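Side-chain contacts in isocitrate dehydrogenase [NAD] subunit 1 (Saccharomyces cerevisiae, PDB 3BLX), which works with subunit 2 in the mitochondrial citric acid cycle, oxidatively decarboxylating isocitrate to 2-oxoglutarate with NAD+, and also binds 5'-untranslated leaders of mitochondrial mRNAs: residues 30-35 against 289-294; 103-108 against 163-168; 138-143 against 148-153; 220-223 against 228-231. One frame throughout, in Å; residues are numbered along the deposited sequence.

Overall arrangement
The contacts differ in chemistry according to their place in the fold. Interaction 1 is a buried helix-helix contact, carried almost wholly by aliphatic groups, among them the methyl end of a methionine. Interactions 2 and 4 are partly buried, and each is built round one phenylalanine that helps pack a helix or loop beside the main mixed sheet; their centres lie about 19 Å apart. Interaction 3 is a hairpin whose centre lies about 28 Å from that of the chain, and it relies on backbone bonds and polar side chains, with subunit 2 continuing its sheet. Strand 147-155 of interaction 3 runs straight on into helix 156-172 of interaction 2, whereas interaction 1 lies across the chain's centre from both.

Interaction 1: residues 30-35 against 289-294; sequences KEITDS and TAMILS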
# COMPACT_ATOMS: atom_id res chain seq x y z
N LYS E 30 -20.62 31.85 11.94
CA LYS E 30 -21.97 31.54 11.51
C LYS E 30 -22.66 32.70 10.78
O LYS E 30 -23.38 32.47 9.82
CB LYS E 30 -22.80 31.01 12.67
CG LYS E 30 -24.14 30.50 12.27
CD LYS E 30 -24.71 29.53 13.27
CE LYS E 30 -26.24 29.58 13.27
NZ LYS E 30 -26.81 29.68 11.89
N GLU E 31 -22.44 33.94 11.21
CA GLU E 31 -23.01 35.10 10.52
C GLU E 31 -22.47 35.16 9.10
O GLU E 31 -23.24 35.25 8.16
CB GLU E 31 -22.70 36.42 11.25
CG GLU E 31 -23.33 36.62 12.63
CD GLU E 31 -22.80 37.87 13.35
OE1 GLU E 31 -22.83 37.89 14.60
OE2 GLU E 31 -22.35 38.83 12.67
N ILE E 32 -21.15 35.12 8.94
CA ILE E 32 -20.59 35.26 7.59
C ILE E 32 -20.84 34.01 6.73
O ILE E 32 -20.98 34.09 5.52
CB ILE E 32 -19.10 35.61 7.61
CG1 ILE E 32 -18.29 34.44 8.14
CG2 ILE E 32 -18.84 36.86 8.42
CD1 ILE E 32 -16.84 34.77 8.38
N THR E 33 -20.89 32.86 7.37
CA THR E 33 -21.24 31.64 6.68
C THR E 33 -22.67 31.71 6.14
O THR E 33 -22.96 31.25 5.01
CB THR E 33 -21.14 30.46 7.62
OG1 THR E 33 -19.88 29.83 7.41
CG2 THR E 33 -22.27 29.47 7.38
N ASP E 34 -23.58 32.27 6.94
CA ASP E 34 -24.98 32.40 6.54
C ASP E 34 -25.16 33.39 5.38
O ASP E 34 -26.00 33.19 4.50
CB ASP E 34 -25.87 32.75 7.72
CG ASP E 34 -26.04 31.58 8.69
OD1 ASP E 34 -25.66 30.43 8.33
OD2 ASP E 34 -26.55 31.79 9.81
N SER E 35 -24.36 34.44 5.37
CA SER E 35 -24.27 35.31 4.22
C SER E 35 -24.05 34.52 2.92
O SER E 35 -24.77 34.70 1.95
CB SER E 35 -23.18 36.35 4.45
OG SER E 35 -22.88 37.06 3.27
N THR E 289 -17.29 39.74 3.35
CA THR E 289 -16.55 39.76 2.09
C THR E 289 -15.51 38.63 1.91
O THR E 289 -15.46 37.98 0.87
CB THR E 289 -15.87 41.15 1.87
OG1 THR E 289 -16.87 42.16 1.83
CG2 THR E 289 -15.12 41.20 0.58
N ALA E 290 -14.68 38.41 2.93
CA ALA E 290 -13.62 37.42 2.88
C ALA E 290 -14.21 36.04 2.70
O ALA E 290 -13.75 35.29 1.87
CB ALA E 290 -12.74 37.47 4.14
N MET E 291 -15.23 35.73 3.47
CA MET E 291 -15.95 34.46 3.32
C MET E 291 -16.59 34.33 1.92
O MET E 291 -16.47 33.30 1.29
CB MET E 291 -17.01 34.30 4.41
CG MET E 291 -17.58 32.95 4.47
SD MET E 291 -16.30 31.74 4.77
CE MET E 291 -15.89 32.08 6.47
N ILE E 292 -17.25 35.37 1.43
CA ILE E 292 -17.87 35.32 0.14
C ILE E 292 -16.85 35.12 -0.99
O ILE E 292 -17.04 34.28 -1.88
CB ILE E 292 -18.70 36.59 -0.13
CG1 ILE E 292 -19.73 36.81 0.99
CG2 ILE E 292 -19.41 36.49 -1.49
CD1 ILE E 292 -20.51 38.13 0.90
N LEU E 293 -15.78 35.91 -0.97
CA LEU E 293 -14.73 35.79 -1.96
C LEU E 293 -14.04 34.42 -1.91
O LEU E 293 -13.67 33.86 -2.94
CB LEU E 293 -13.71 36.92 -1.79
CG LEU E 293 -14.29 38.29 -2.13
CD1 LEU E 293 -13.23 39.37 -2.07
CD2 LEU E 293 -14.92 38.24 -3.51
N SER E 294 -13.85 33.89 -0.71
CA SER E 294 -13.29 32.57 -0.57
C SER E 294 -14.28 31.60 -1.19
O SER E 294 -13.89 30.64 -1.84
CB SER E 294 -13.08 32.23 0.91
OG SER E 294 -12.04 33.02 1.44
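Ile-32 and Met-291 meet without any aromatic ring between them, and the flat groups lie to the side of their contact. The carbonyl of Ala-290 is approached from opposite faces of its plane by Ser-294 N and Ser-294 OG, the latter 34° out of that plane; two bonds thus grip one oxygen at the start of helix 289-302. The carboxylate of Asp-34 receives Lys-30 NZ at the syn lone pair of OD2, a salt bridge of 3.0 Å along the exposed side of helix 27-42.

Between the helices the side chains of Ile-32 and Met-291 cross at about a right angle. CD1 of Ile-32 reaches CE of Met-291 at 3.4 Å, and its CG1 lies 3.9 Å from Met-291 CB. With Ile-32 CG1 between the backbone N and the carbonyl carbon (chi1 68°), that branch is directed across the gap. Met-291, bent at chi2 and chi3, curls round it, its CG 3.7 Å from Ile-32 O. Cutting the residue back to an alanine here would probably take away the CD1 and CG1 contacts of the Met-291 methyl and leave that end less firmly held, though Val-36 and Pro-271 remain beside the side chain.

One turn on, Ser-35 OG touches Ile-292 CD1 at 3.5 Å, while its hydrogen bond goes to Thr-339 in helix 335-347. The short helix axes approach to 8.7 Å and cross at -44°. All five touching residues are buried and no polar bond joins the two segments, so the pairing depends on shape and apolar burial, with the Ser-35 hydroxyl satisfied by helix 335-347.

Interaction 2: residues 103-108 against 163-168; sequences IYANVA and ARFAFD
Ala-105 presents its methyl to the ring of Phe-165 in a CH-pi contact. CB stands 3.7 Å from the ring centroid and only 2° off the ring normal, so it sits over the middle of one face; its distances to the six ring carbons accordingly span a narrow range, from 3.9 Å at Phe-165 CG to 4.0 Å at Phe-165 CZ. The ring reaches the strand because CG of Phe-165 is anti to the backbone N (chi1 178°), which carries it straight out from helix 156-172.

Two further apolar contacts flank it. Val-107 CG2 comes obliquely to the ring, 3.7 Å from Phe-165 CE2, next along the same side of the strand. Tyr-104 contributes the edge of its ring, with CE2 4.2 Å from Phe-165 CB and CB close to the tyrosine plane. Phe-165 has far more surface buried here than any other residue of the two segments.

The Tyr-104 ring also makes a cation-pi interaction with Arg-161. As to placement, its side chain is about 7 Å from that of Arg-98, probably a substrate-binding residue, as in relatives.

Tyr-104 and Ala-105 form a classic beta bulge opposite Phe-262 where strand 105-111 joins strand 258-262. Phe-165 also touches Ile-128 of strand 124-130, on the other flank of strand 105-111, while Phe-167 is directed to helix 190-205; helix 156-172 therefore packs between sheet and helix.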
# COMPACT_ATOMS: atom_id res chain seq x y z
N ILE E 103 -3.17 18.61 4.06
CA ILE E 103 -3.41 19.87 3.37
C ILE E 103 -2.22 20.77 3.64
O ILE E 103 -2.04 21.25 4.76
CB ILE E 103 -4.69 20.51 3.90
CG1 ILE E 103 -5.88 19.65 3.48
CG2 ILE E 103 -4.85 21.88 3.35
CD1 ILE E 103 -7.20 20.12 4.04
N TYR E 104 -1.41 21.02 2.62
CA TYR E 104 -0.05 21.52 2.83
C TYR E 104 0.21 22.92 2.30
O TYR E 104 1.30 23.48 2.47
CB TYR E 104 0.98 20.58 2.18
CG TYR E 104 0.86 20.44 0.67
CD1 TYR E 104 0.16 19.39 0.10
CD2 TYR E 104 1.44 21.38 -0.17
CE1 TYR E 104 0.03 19.26 -1.28
CE2 TYR E 104 1.31 21.26 -1.57
CZ TYR E 104 0.62 20.20 -2.12
OH TYR E 104 0.50 20.06 -3.50
N ALA E 105 -0.77 23.48 1.64
CA ALA E 105 -0.54 24.77 1.02
C ALA E 105 -1.64 25.75 1.39
O ALA E 105 -2.79 25.55 1.05
CB ALA E 105 -0.46 24.62 -0.50
N ASN E 106 -1.26 26.78 2.13
CA ASN E 106 -2.21 27.82 2.48
C ASN E 106 -2.02 29.01 1.52
O ASN E 106 -0.92 29.43 1.31
CB ASN E 106 -2.09 28.20 3.96
CG ASN E 106 -2.82 29.51 4.29
OD1 ASN E 106 -2.26 30.44 4.89
ND2 ASN E 106 -4.08 29.60 3.87
N VAL E 107 -3.09 29.48 0.90
CA VAL E 107 -3.01 30.59 -0.04
C VAL E 107 -3.89 31.73 0.48
O VAL E 107 -5.03 31.52 0.85
CB VAL E 107 -3.59 30.22 -1.40
CG1 VAL E 107 -3.28 31.30 -2.39
CG2 VAL E 107 -3.04 28.90 -1.86
N ALA E 108 -3.34 32.95 0.50
CA ALA E 108 -4.10 34.14 0.82
C ALA E 108 -4.00 35.18 -0.31
O ALA E 108 -2.92 35.48 -0.82
CB ALA E 108 -3.66 34.72 2.13
N ALA E 163 7.04 24.43 -3.49
CA ALA E 163 7.59 25.11 -4.66
C ALA E 163 6.75 24.85 -5.91
O ALA E 163 6.40 25.77 -6.64
CB ALA E 163 9.00 24.67 -4.91
N ARG E 164 6.43 23.58 -6.16
CA ARG E 164 5.72 23.26 -7.39
C ARG E 164 4.33 23.82 -7.28
O ARG E 164 3.75 24.27 -8.27
CB ARG E 164 5.70 21.76 -7.67
CG ARG E 164 7.08 21.23 -7.95
CD ARG E 164 7.09 19.79 -8.41
NE ARG E 164 8.44 19.44 -8.81
CZ ARG E 164 9.26 18.67 -8.11
NH1 ARG E 164 8.87 18.11 -6.96
NH2 ARG E 164 10.48 18.44 -8.57
N PHE E 165 3.80 23.82 -6.06
CA PHE E 165 2.47 24.37 -5.88
C PHE E 165 2.45 25.85 -6.25
O PHE E 165 1.58 26.30 -7.00
CB PHE E 165 1.98 24.22 -4.44
CG PHE E 165 0.63 24.82 -4.24
CD1 PHE E 165 -0.51 24.05 -4.38
CD2 PHE E 165 0.50 26.17 -3.96
CE1 PHE E 165 -1.77 24.61 -4.23
CE2 PHE E 165 -0.74 26.76 -3.82
CZ PHE E 165 -1.88 25.97 -3.95
N ALA E 166 3.41 26.58 -5.72
CA ALA E 166 3.53 28.01 -5.97
C ALA E 166 3.71 28.32 -7.45
O ALA E 166 3.06 29.22 -8.01
CB ALA E 166 4.67 28.62 -5.16
N PHE E 167 4.59 27.58 -8.12
CA PHE E 167 4.84 27.82 -9.53
C PHE E 167 3.65 27.44 -10.37
O PHE E 167 3.28 28.19 -11.27
CB PHE E 167 6.10 27.11 -9.98
CG PHE E 167 7.35 27.77 -9.49
CD1 PHE E 167 7.65 29.07 -9.87
CD2 PHE E 167 8.22 27.10 -8.66
CE1 PHE E 167 8.82 29.69 -9.44
CE2 PHE E 167 9.39 27.72 -8.21
CZ PHE E 167 9.69 29.02 -8.60
N ASP E 168 3.04 26.29 -10.07
CA ASP E 168 1.84 25.87 -10.80
C ASP E 168 0.72 26.88 -10.67
O ASP E 168 -0.12 27.01 -11.56
CB ASP E 168 1.35 24.52 -10.34
CG ASP E 168 2.19 23.37 -10.88
OD1 ASP E 168 2.78 23.51 -11.99
OD2 ASP E 168 2.26 22.31 -10.20

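Interaction 3: residues 138-143 against 148-153; sequences GLEHES and VESLKV
His-141 buries the most surface in this contact, lying alongside Glu-149 as its hydrogen-bonded partner across the strands. Backbone bonds run both ways: His-141 N to Glu-149 O at 3.0 Å, and Glu-149 N to His-141 O at 2.9 Å. The ring uses both nitrogens, each partner lying in its plane at the edge. NE2 donates to Glu-149 OE1 at 2.9 Å, although the position of that oxygen is less certain, and ND1 is hydrogen-bonded to Ser-143 OG at 2.7 Å. A leucine in its place would probably take this N-H away from the Glu-149 carboxylate, which lies near the same carboxylate of another copy of this protein, and leave Ser-143 OG without its ring partner.

These strands form an antiparallel beta hairpin (158° between axes), and residues 148-153 pair in turn with a strand of a subunit 2 chain, extending the sheet across the interface. His-141 also packs against Glu-149 of that other copy.

Leu-151 shares the His-141 side of the sheet; its CD1 meets Leu-139 CD2 at 3.7 Å, the two side chains pointing the same way. Leu-151 N donates to Leu-139 O at 166°, whereas the return bond from Leu-139 N is weak (125°).

Val-148 lies on the other face, beside Glu-142 and against Ile-160 of a neighbouring subunit 2 chain, with CG1 4.1 Å from His-141 O.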
# COMPACT_ATOMS: atom_id res chain seq x y z
N GLY E 138 6.99 20.82 15.12
CA GLY E 138 8.13 20.75 16.03
C GLY E 138 8.12 19.70 17.13
O GLY E 138 7.44 18.66 17.08
N LEU E 139 8.93 19.97 18.14
CA LEU E 139 8.81 19.35 19.44
C LEU E 139 9.33 20.45 20.34
O LEU E 139 10.27 21.16 19.98
CB LEU E 139 9.71 18.12 19.55
CG LEU E 139 9.76 17.61 20.99
CD1 LEU E 139 8.64 16.62 21.23
CD2 LEU E 139 11.09 16.97 21.29
N GLU E 140 8.70 20.64 21.49
CA GLU E 140 9.22 21.59 22.46
C GLU E 140 9.28 20.92 23.79
O GLU E 140 8.40 20.12 24.13
CB GLU E 140 8.34 22.83 22.55
CG GLU E 140 8.59 23.86 21.45
CD GLU E 140 7.78 25.15 21.67
OE1 GLU E 140 8.23 26.24 21.23
OE2 GLU E 140 6.70 25.06 22.29
N HIS E 141 10.34 21.21 24.55
CA HIS E 141 10.47 20.59 25.86
C HIS E 141 11.17 21.50 26.83
O HIS E 141 12.01 22.32 26.44
CB HIS E 141 11.11 19.19 25.77
CG HIS E 141 12.57 19.20 25.42
ND1 HIS E 141 13.54 18.75 26.29
CD2 HIS E 141 13.22 19.62 24.31
CE1 HIS E 141 14.73 18.90 25.73
NE2 HIS E 141 14.56 19.43 24.53
N GLU E 142 10.79 21.37 28.10
CA GLU E 142 11.50 21.98 29.21
C GLU E 142 12.12 20.85 30.03
O GLU E 142 11.44 20.19 30.82
CB GLU E 142 10.54 22.80 30.08
CG GLU E 142 11.27 23.80 31.01
CD GLU E 142 10.31 24.82 31.66
OE1 GLU E 142 9.11 24.79 31.33
OE2 GLU E 142 10.77 25.65 32.49
N SER E 143 13.41 20.61 29.81
CA SER E 143 14.04 19.46 30.44
C SER E 143 14.83 19.82 31.69
O SER E 143 14.90 19.02 32.63
CB SER E 143 14.89 18.67 29.42
OG SER E 143 14.08 17.70 28.75
N VAL E 148 13.58 26.34 27.78
CA VAL E 148 12.73 25.72 26.76
C VAL E 148 13.45 25.54 25.44
O VAL E 148 14.11 26.46 24.95
CB VAL E 148 11.46 26.52 26.53
CG1 VAL E 148 10.74 26.00 25.31
CG2 VAL E 148 10.57 26.43 27.75
N GLU E 149 13.35 24.33 24.90
CA GLU E 149 14.08 23.98 23.68
C GLU E 149 13.12 23.58 22.56
O GLU E 149 12.21 22.79 22.77
CB GLU E 149 15.09 22.86 23.94
CG GLU E 149 16.20 22.80 22.90
CD GLU E 149 17.21 21.71 23.19
OE1 GLU E 149 16.79 20.54 23.09
OE2 GLU E 149 18.40 22.01 23.52
N SER E 150 13.33 24.13 21.37
CA SER E 150 12.52 23.82 20.22
C SER E 150 13.32 23.03 19.20
O SER E 150 14.46 23.37 18.90
CB SER E 150 12.03 25.09 19.53
OG SER E 150 11.23 25.88 20.40
N LEU E 151 12.71 21.98 18.66
CA LEU E 151 13.33 21.17 17.60
C LEU E 151 12.42 21.12 16.38
O LEU E 151 11.41 20.43 16.37
CB LEU E 151 13.58 19.76 18.11
CG LEU E 151 14.47 19.64 19.33
CD1 LEU E 151 14.24 18.33 20.00
CD2 LEU E 151 15.90 19.77 18.89
N LYS E 152 12.77 21.86 15.34
CA LYS E 152 11.88 21.98 14.19
C LYS E 152 12.56 21.41 12.94
O LYS E 152 13.77 21.44 12.85
CB LYS E 152 11.45 23.44 13.98
CG LYS E 152 10.49 24.00 15.03
CD LYS E 152 10.22 25.49 14.79
CE LYS E 152 9.55 26.21 15.98
NZ LYS E 152 9.58 27.72 15.82
N VAL E 153 11.80 20.86 11.99
CA VAL E 153 12.40 20.30 10.77
C VAL E 153 11.97 20.98 9.48
O VAL E 153 10.88 21.51 9.36
CB VAL E 153 12.16 18.79 10.61
CG1 VAL E 153 12.69 18.02 11.80
CG2 VAL E 153 10.70 18.53 10.40

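Interaction 4: residues 220-223 against 228-231; sequences SMQA and HQFD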
# COMPACT_ATOMS: atom_id res chain seq x y z
N SER E 220 9.59 42.23 5.07
CA SER E 220 8.67 42.94 5.93
C SER E 220 8.73 44.44 5.66
O SER E 220 7.70 45.08 5.41
CB SER E 220 9.00 42.68 7.39
OG SER E 220 8.71 41.33 7.72
N MET E 221 9.93 45.00 5.72
CA MET E 221 10.15 46.42 5.46
C MET E 221 9.65 46.77 4.06
O MET E 221 8.89 47.72 3.87
CB MET E 221 11.65 46.73 5.57
CG MET E 221 11.98 48.21 5.59
SD MET E 221 13.76 48.43 5.53
CE MET E 221 14.05 48.29 3.75
N GLN E 222 10.07 45.98 3.09
CA GLN E 222 9.69 46.21 1.70
C GLN E 222 8.17 46.11 1.48
O GLN E 222 7.60 46.77 0.62
CB GLN E 222 10.43 45.19 0.82
CG GLN E 222 11.04 45.77 -0.42
CD GLN E 222 12.08 46.82 -0.12
OE1 GLN E 222 12.09 47.89 -0.73
NE2 GLN E 222 12.96 46.52 0.84
N ALA E 223 7.50 45.27 2.27
CA ALA E 223 6.07 45.06 2.07
C ALA E 223 5.19 46.24 2.54
O ALA E 223 4.13 46.51 1.96
CB ALA E 223 5.60 43.76 2.74
N HIS E 228 4.37 47.03 -4.21
CA HIS E 228 4.07 46.78 -5.63
C HIS E 228 5.11 45.90 -6.32
O HIS E 228 4.84 45.27 -7.36
CB HIS E 228 3.87 48.09 -6.40
CG HIS E 228 2.66 48.85 -5.96
ND1 HIS E 228 2.73 49.97 -5.16
CD2 HIS E 228 1.34 48.65 -6.21
CE1 HIS E 228 1.51 50.43 -4.93
NE2 HIS E 228 0.65 49.65 -5.56
N GLN E 229 6.29 45.84 -5.71
CA GLN E 229 7.38 45.08 -6.28
C GLN E 229 7.15 43.58 -6.18
O GLN E 229 7.80 42.80 -6.88
CB GLN E 229 8.69 45.50 -5.60
CG GLN E 229 8.95 44.80 -4.32
CD GLN E 229 10.05 45.45 -3.53
OE1 GLN E 229 9.85 46.47 -2.87
NE2 GLN E 229 11.24 44.85 -3.58
N PHE E 230 6.22 43.17 -5.32
CA PHE E 230 5.96 41.74 -5.07
C PHE E 230 4.80 41.23 -5.87
O PHE E 230 3.88 41.98 -6.22
CB PHE E 230 5.72 41.46 -3.59
CG PHE E 230 6.90 41.81 -2.72
CD1 PHE E 230 6.80 42.78 -1.74
CD2 PHE E 230 8.13 41.21 -2.94
CE1 PHE E 230 7.89 43.12 -0.95
CE2 PHE E 230 9.23 41.56 -2.16
CZ PHE E 230 9.11 42.51 -1.16
N ASP E 231 4.85 39.93 -6.16
CA ASP E 231 3.79 39.28 -6.90
C ASP E 231 3.26 38.05 -6.12
O ASP E 231 2.28 38.14 -5.39
CB ASP E 231 4.31 38.93 -8.31
CG ASP E 231 3.18 38.57 -9.27
OD1 ASP E 231 2.04 38.41 -8.81
OD2 ASP E 231 3.44 38.45 -10.50
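Gln-222 and Ala-223, on the last turns of helix 216-225, stand opposite Gln-229 and Phe-230 of the following 3-10 turn and loop, with CA atoms 8.4 Å apart for Gln-222 and Gln-229 and 7.9 Å for Ala-223 and Phe-230. At that spacing the backbones do not meet, and the Phe-230 ring bridges to both side-chain and backbone atoms of the helix.

Phe-230 is the centre. CG lies beside its own backbone N, anti to the carbonyl carbon (chi1 -61°), and the ring is directed edge-on at the helix. Its CZ is 3.6 Å from Gln-222 CB and its CE1 3.9 Å from Ala-223 N, both partners lying near the ring plane. Ala-223 CB adds a looser apolar contact, 4.4 Å from CE1 of Phe-230. One face of the ring is covered from within its own segment: Gln-229 CG sits 3.7 Å above the plane, over the ring centre. Gln-229 CG thus covers a face of the ring while the helix meets its edge.

The side chains of Gln-222 and Gln-229 cross at about a right angle further out. Their amide orientations are doubtful in the model, which leaves the aliphatic contacts with the ring as the firmer evidence.

The loop leads into strand 232-235, completing a beta-alpha-beta crossover from strand 210-215, the two strands flanking strand 177-182. Asp-231 forms a salt bridge to Arg-175 just before that central strand, and Ala-223 also touches Ile-246 of helix 237-251.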